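Local coordinates for protein N(2),N(2)-dimethylguanosine tRNA methyltransferase (Pyrococcus horikoshii, PDB 2EJT) that probably dimethylates the N2 atom of guanine 26 in a number of tRNAs, with S-adenosyl-L-methionine as the methyl donor, at residues D37-L42 with I63-E68; L316-F321 with G361-A366. One frame throughout, in Å; residues are numbered along the deposited sequence.

Contact 1. Residues D37-L42 with I63-E68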
loop_
_atom_site.group_PDB
_atom_site.type_symbol
_atom_site.label_atom_id
_atom_site.label_comp_id
_atom_site.label_asym_id
_atom_site.label_seq_id
_atom_site.Cartn_x
_atom_site.Cartn_y
_atom_site.Cartn_z
ATOM N N ASP A 37 -9.481 -0.187 7.265
ATOM C CA ASP A 37 -9.515 0.884 8.261
ATOM C C ASP A 37 -8.517 1.986 7.898
ATOM O O ASP A 37 -8.814 3.173 8.048
ATOM C CB ASP A 37 -9.156 0.368 9.660
ATOM C CG ASP A 37 -10.296 -0.368 10.332
ATOM O OD1 ASP A 37 -11.459 0.055 10.177
ATOM O OD2 ASP A 37 -10.026 -1.362 11.039
ATOM N N ILE A 38 -7.329 1.584 7.443
ATOM C CA ILE A 38 -6.284 2.541 7.078
ATOM C C ILE A 38 -6.738 3.431 5.930
ATOM O O ILE A 38 -6.488 4.629 5.944
ATOM C CB ILE A 38 -4.960 1.827 6.669
ATOM C CG1 ILE A 38 -4.478 0.913 7.802
ATOM C CG2 ILE A 38 -3.879 2.860 6.359
ATOM C CD1 ILE A 38 -4.233 1.621 9.115
ATOM N N VAL A 39 -7.405 2.849 4.940
ATOM C CA VAL A 39 -7.885 3.634 3.810
ATOM C C VAL A 39 -8.906 4.648 4.325
ATOM O O VAL A 39 -8.844 5.833 3.992
ATOM C CB VAL A 39 -8.575 2.756 2.734
ATOM C CG1 VAL A 39 -8.706 3.546 1.440
ATOM C CG2 VAL A 39 -7.798 1.484 2.506
ATOM N N VAL A 40 -9.844 4.174 5.141
ATOM C CA VAL A 40 -10.864 5.050 5.706
ATOM C C VAL A 40 -10.234 6.249 6.406
ATOM O O VAL A 40 -10.646 7.388 6.183
ATOM C CB VAL A 40 -11.779 4.283 6.694
ATOM C CG1 VAL A 40 -12.532 5.259 7.601
ATOM C CG2 VAL A 40 -12.770 3.433 5.911
ATOM N N VAL A 41 -9.235 5.995 7.249
ATOM C CA VAL A 41 -8.557 7.079 7.957
ATOM C C VAL A 41 -7.934 8.080 6.977
ATOM O O VAL A 41 -8.091 9.292 7.136
ATOM C CB VAL A 41 -7.440 6.544 8.872
ATOM C CG1 VAL A 41 -6.629 7.705 9.427
ATOM C CG2 VAL A 41 -8.044 5.721 10.005
ATOM N N LEU A 42 -7.225 7.568 5.972
ATOM C CA LEU A 42 -6.576 8.426 4.981
ATOM C C LEU A 42 -7.589 9.278 4.213
ATOM O O LEU A 42 -7.399 10.481 4.020
ATOM C CB LEU A 42 -5.756 7.581 3.995
ATOM C CG LEU A 42 -5.004 8.371 2.908
ATOM C CD1 LEU A 42 -4.013 9.344 3.556
ATOM C CD2 LEU A 42 -4.279 7.417 1.974
ATOM N N ILE A 63 -18.624 0.407 0.427
ATOM C CA ILE A 63 -19.699 0.720 1.360
ATOM C C ILE A 63 -19.140 1.516 2.533
ATOM O O ILE A 63 -19.747 2.489 2.975
ATOM C CB ILE A 63 -20.381 -0.553 1.895
ATOM C CG1 ILE A 63 -21.149 -1.238 0.762
ATOM C CG2 ILE A 63 -21.326 -0.195 3.042
ATOM C CD1 ILE A 63 -21.710 -2.597 1.124
ATOM N N ARG A 64 -17.978 1.109 3.036
ATOM C CA ARG A 64 -17.365 1.826 4.145
ATOM C C ARG A 64 -16.866 3.202 3.681
ATOM O O ARG A 64 -16.866 4.160 4.446
ATOM C CB ARG A 64 -16.220 1.003 4.745
ATOM C CG ARG A 64 -16.683 -0.268 5.459
ATOM C CD ARG A 64 -15.563 -0.867 6.289
ATOM N NE ARG A 64 -15.076 0.070 7.299
ATOM C CZ ARG A 64 -13.962 -0.097 8.011
ATOM N NH1 ARG A 64 -13.204 -1.174 7.835
ATOM N NH2 ARG A 64 -13.590 0.834 8.884
ATOM N N PHE A 65 -16.436 3.304 2.427
ATOM C CA PHE A 65 -15.992 4.593 1.903
ATOM C C PHE A 65 -17.174 5.562 2.004
ATOM O O PHE A 65 -17.028 6.704 2.447
ATOM C CB PHE A 65 -15.581 4.473 0.429
ATOM C CG PHE A 65 -14.210 3.884 0.212
ATOM C CD1 PHE A 65 -13.786 3.550 -1.072
ATOM C CD2 PHE A 65 -13.344 3.664 1.281
ATOM C CE1 PHE A 65 -12.521 3.003 -1.291
ATOM C CE2 PHE A 65 -12.079 3.118 1.073
ATOM C CZ PHE A 65 -11.666 2.787 -0.217
ATOM N N ALA A 66 -18.344 5.087 1.583
ATOM C CA ALA A 66 -19.567 5.881 1.592
ATOM C C ALA A 66 -20.056 6.206 3.004
ATOM O O ALA A 66 -20.483 7.326 3.268
ATOM C CB ALA A 66 -20.663 5.153 0.812
ATOM N N LEU A 67 -19.985 5.231 3.908
ATOM C CA LEU A 67 -20.428 5.420 5.291
ATOM C C LEU A 67 -19.454 6.130 6.232
ATOM O O LEU A 67 -19.869 6.886 7.111
ATOM C CB LEU A 67 -20.772 4.067 5.924
ATOM C CG LEU A 67 -22.000 3.319 5.417
ATOM C CD1 LEU A 67 -22.048 1.941 6.055
ATOM C CD2 LEU A 67 -23.259 4.122 5.736
ATOM N N GLU A 68 -18.159 5.898 6.047
ATOM C CA GLU A 68 -17.174 6.464 6.956
ATOM C C GLU A 68 -16.255 7.576 6.468
ATOM O O GLU A 68 -15.392 8.025 7.220
ATOM C CB GLU A 68 -16.334 5.314 7.513
ATOM C CG GLU A 68 -17.201 4.206 8.113
ATOM C CD GLU A 68 -16.403 3.006 8.582
ATOM O OE1 GLU A 68 -15.368 3.206 9.256
ATOM O OE2 GLU A 68 -16.819 1.860 8.297
#
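Arg-64 reaches across to Asp-37 and joins the two helices through a salt bridge. Arg-64 NH2 gives a nearly straight bond to Asp-37 OD1 (2.6 Å, N-H...O 163°), with the oxygen lying in the guanidinium plane, while NH1 adds a weak bond to the same oxygen. The carboxylate is turned steeply against the guanidinium, the planes 76° apart, and one branch of Val-40, CG2, lies over a guanidinium face, 4.0 Å from Arg-64 NH2. The other branch, Val-40 CG1, packs 3.8 Å from Glu-68 CB. On the flank nearer the bound S-adenosylmethionine, Val-39 CG1 meets the Phe-65 ring obliquely at CE2 (3.4 Å).

Glu-68, one turn after Arg-64, fixes the rotation of the guanidinium from its own helix: Arg-64 NE bonds to Glu-68 OE2 at 2.7 Å and NH2 to OE1 at 3.0 Å, a side-on grip toward which the bend of the arginine chain at chi3 (59°) turns NE and NH2. Glu-8 takes NH1 in a further salt bridge, and the backbone N atoms of Ala-300 and Arg-301 hold the Asp-37 carboxylate. This buried ionic network ties together neighbouring helices of the class I methyltransferase fold, close to Arg-36 and Arg-61, predicted to bind S-adenosylmethionine.

Contact 2. Residues L316-F321 with G361-A366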
loop_
_atom_site.group_PDB
_atom_site.type_symbol
_atom_site.label_atom_id
_atom_site.label_comp_id
_atom_site.label_asym_id
_atom_site.label_seq_id
_atom_site.Cartn_x
_atom_site.Cartn_y
_atom_site.Cartn_z
ATOM N N LEU A 316 11.637 6.023 11.290
ATOM C CA LEU A 316 12.515 6.874 10.505
ATOM C C LEU A 316 12.190 6.601 9.026
ATOM O O LEU A 316 11.969 5.452 8.639
ATOM C CB LEU A 316 13.965 6.493 10.806
ATOM C CG LEU A 316 15.085 7.481 10.507
ATOM C CD1 LEU A 316 14.828 8.776 11.277
ATOM C CD2 LEU A 316 16.427 6.866 10.911
ATOM N N ASP A 317 12.131 7.647 8.208
ATOM C CA ASP A 317 11.851 7.458 6.785
ATOM C C ASP A 317 13.187 7.549 6.062
ATOM O O ASP A 317 13.630 8.627 5.675
ATOM C CB ASP A 317 10.901 8.536 6.257
ATOM C CG ASP A 317 10.325 8.192 4.885
ATOM O OD1 ASP A 317 10.889 7.325 4.180
ATOM O OD2 ASP A 317 9.305 8.798 4.504
ATOM N N ILE A 318 13.830 6.402 5.898
ATOM C CA ILE A 318 15.128 6.328 5.253
ATOM C C ILE A 318 15.202 4.979 4.540
ATOM O O ILE A 318 14.576 4.008 4.974
ATOM C CB ILE A 318 16.248 6.434 6.317
ATOM C CG1 ILE A 318 17.607 6.627 5.652
ATOM C CG2 ILE A 318 16.255 5.181 7.191
ATOM C CD1 ILE A 318 18.731 6.836 6.650
ATOM N N PRO A 319 15.961 4.900 3.435
ATOM C CA PRO A 319 16.053 3.624 2.720
ATOM C C PRO A 319 16.704 2.477 3.487
ATOM O O PRO A 319 17.838 2.581 3.952
ATOM C CB PRO A 319 16.838 3.985 1.456
ATOM C CG PRO A 319 16.505 5.438 1.241
ATOM C CD PRO A 319 16.589 5.984 2.656
ATOM N N LEU A 320 15.961 1.385 3.612
ATOM C CA LEU A 320 16.430 0.174 4.265
ATOM C C LEU A 320 16.722 0.274 5.756
ATOM O O LEU A 320 16.455 1.292 6.394
ATOM C CB LEU A 320 17.654 -0.361 3.512
ATOM C CG LEU A 320 17.411 -0.454 1.994
ATOM C CD1 LEU A 320 18.583 -1.136 1.295
ATOM C CD2 LEU A 320 16.117 -1.222 1.736
ATOM N N PHE A 321 17.273 -0.803 6.303
ATOM C CA PHE A 321 17.568 -0.876 7.724
ATOM C C PHE A 321 18.535 -2.015 8.011
ATOM O O PHE A 321 18.926 -2.751 7.111
ATOM C CB PHE A 321 16.260 -1.096 8.498
ATOM C CG PHE A 321 15.513 -2.343 8.091
ATOM C CD1 PHE A 321 15.773 -3.566 8.708
ATOM C CD2 PHE A 321 14.547 -2.292 7.088
ATOM C CE1 PHE A 321 15.080 -4.718 8.335
ATOM C CE2 PHE A 321 13.848 -3.438 6.706
ATOM C CZ PHE A 321 14.114 -4.654 7.331
ATOM N N GLY A 361 14.440 -5.258 13.142
ATOM C CA GLY A 361 15.072 -4.258 12.304
ATOM C C GLY A 361 15.248 -2.901 12.964
ATOM O O GLY A 361 14.438 -2.476 13.787
ATOM N N ILE A 362 16.325 -2.215 12.604
ATOM C CA ILE A 362 16.594 -0.890 13.147
ATOM C C ILE A 362 16.990 0.060 12.028
ATOM O O ILE A 362 17.968 -0.176 11.320
ATOM C CB ILE A 362 17.744 -0.903 14.178
ATOM C CG1 ILE A 362 17.348 -1.715 15.411
ATOM C CG2 ILE A 362 18.087 0.525 14.591
ATOM C CD1 ILE A 362 18.526 -2.031 16.310
ATOM N N LYS A 363 16.214 1.126 11.869
ATOM C CA LYS A 363 16.506 2.136 10.865
ATOM C C LYS A 363 17.369 3.179 11.554
ATOM O O LYS A 363 17.046 3.649 12.647
ATOM C CB LYS A 363 15.212 2.764 10.340
ATOM C CG LYS A 363 14.445 1.847 9.406
ATOM C CD LYS A 363 13.242 2.537 8.802
ATOM C CE LYS A 363 12.712 1.759 7.605
ATOM N NZ LYS A 363 13.599 1.883 6.411
ATOM N N THR A 364 18.478 3.530 10.925
ATOM C CA THR A 364 19.376 4.496 11.518
ATOM C C THR A 364 20.214 5.202 10.469
ATOM O O THR A 364 20.471 4.664 9.391
ATOM C CB THR A 364 20.329 3.811 12.521
ATOM O OG1 THR A 364 21.227 4.777 13.076
ATOM C CG2 THR A 364 21.147 2.736 11.827
ATOM N N SER A 365 20.637 6.416 10.799
ATOM C CA SER A 365 21.471 7.201 9.906
ATOM C C SER A 365 22.933 6.789 10.086
ATOM O O SER A 365 23.800 7.174 9.302
ATOM C CB SER A 365 21.312 8.683 10.232
ATOM O OG SER A 365 21.595 8.920 11.602
ATOM N N ALA A 366 23.202 5.999 11.121
ATOM C CA ALA A 366 24.560 5.556 11.404
ATOM C C ALA A 366 25.122 4.654 10.309
ATOM O O ALA A 366 24.388 3.891 9.681
ATOM C CB ALA A 366 24.601 4.830 12.744
HETATM O O HOH W 1 18.566 2.482 8.167
#
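Lys-363 sends its ammonium group into the curve of the 316-321 loop, where two backbone carbonyls receive it. Lys-363 NZ bonds to Ile-318 O at 2.7 Å, almost in line with the C=O bond (167°), and to Leu-320 O at 2.9 Å, here from well above the carbonyl plane. The chain runs extended as far as CE and then turns at chi4 (-73°), which brings NZ between the two oxygens. Glu-194 is a third partner through a salt bridge, and its other carboxylate oxygen accepts from the backbone N of Leu-320. One ordered water extends the polar link, donating to Leu-320 O and accepting from Thr-364 N.

Carbon atoms pack on the near part of the lysine chain. Lys-363 CB lies 4.0 Å from Leu-316 CB and also touches Ile-318 CG2. Lys-363 CG meets Phe-321 CB at 3.6 Å, while the carbonyl oxygen Leu-316 O lies 3.2 Å from Lys-363 CD. Leu-316 CD2 reaches on over the strand to Thr-364 CA. At the other end, Phe-321 CD1 lies 3.7 Å from Gly-361 CA, where a beta carbon on the glycine would run into the ring.

A methionine in place of Lys-363 would probably leave the carbonyls of Ile-318 and Leu-320 without their shared donor and Glu-194 without its counter-charge, freeing the loop to shift. The loop, which has no regular secondary structure, is thus joined to strand 361-364 by side chain and water; a single positive charge, probably stabilised by two carbonyl dipoles and a carboxylate, is likely to steady it just before strand 322-323.

The two contacts flank the middle of the molecule, with centres about 31 Å apart and nearest atoms about 13 Å apart. Both segments of contact 1 come earlier in the chain than either of contact 2. Contact 1 pairs helices 33-46 and 60-68, which precede and follow strand 50-53 of the large mixed sheet, in the half of the molecule that holds the S-adenosylmethionine. Contact 2 belongs to the C-terminal part, where the loop after helix 302-314 meets the middle strand of a separate three-stranded antiparallel sheet, remote from the predicted cofactor residues. One therefore packs the cofactor-binding region, and the other the small C-terminal sheet and the loop that leads into it.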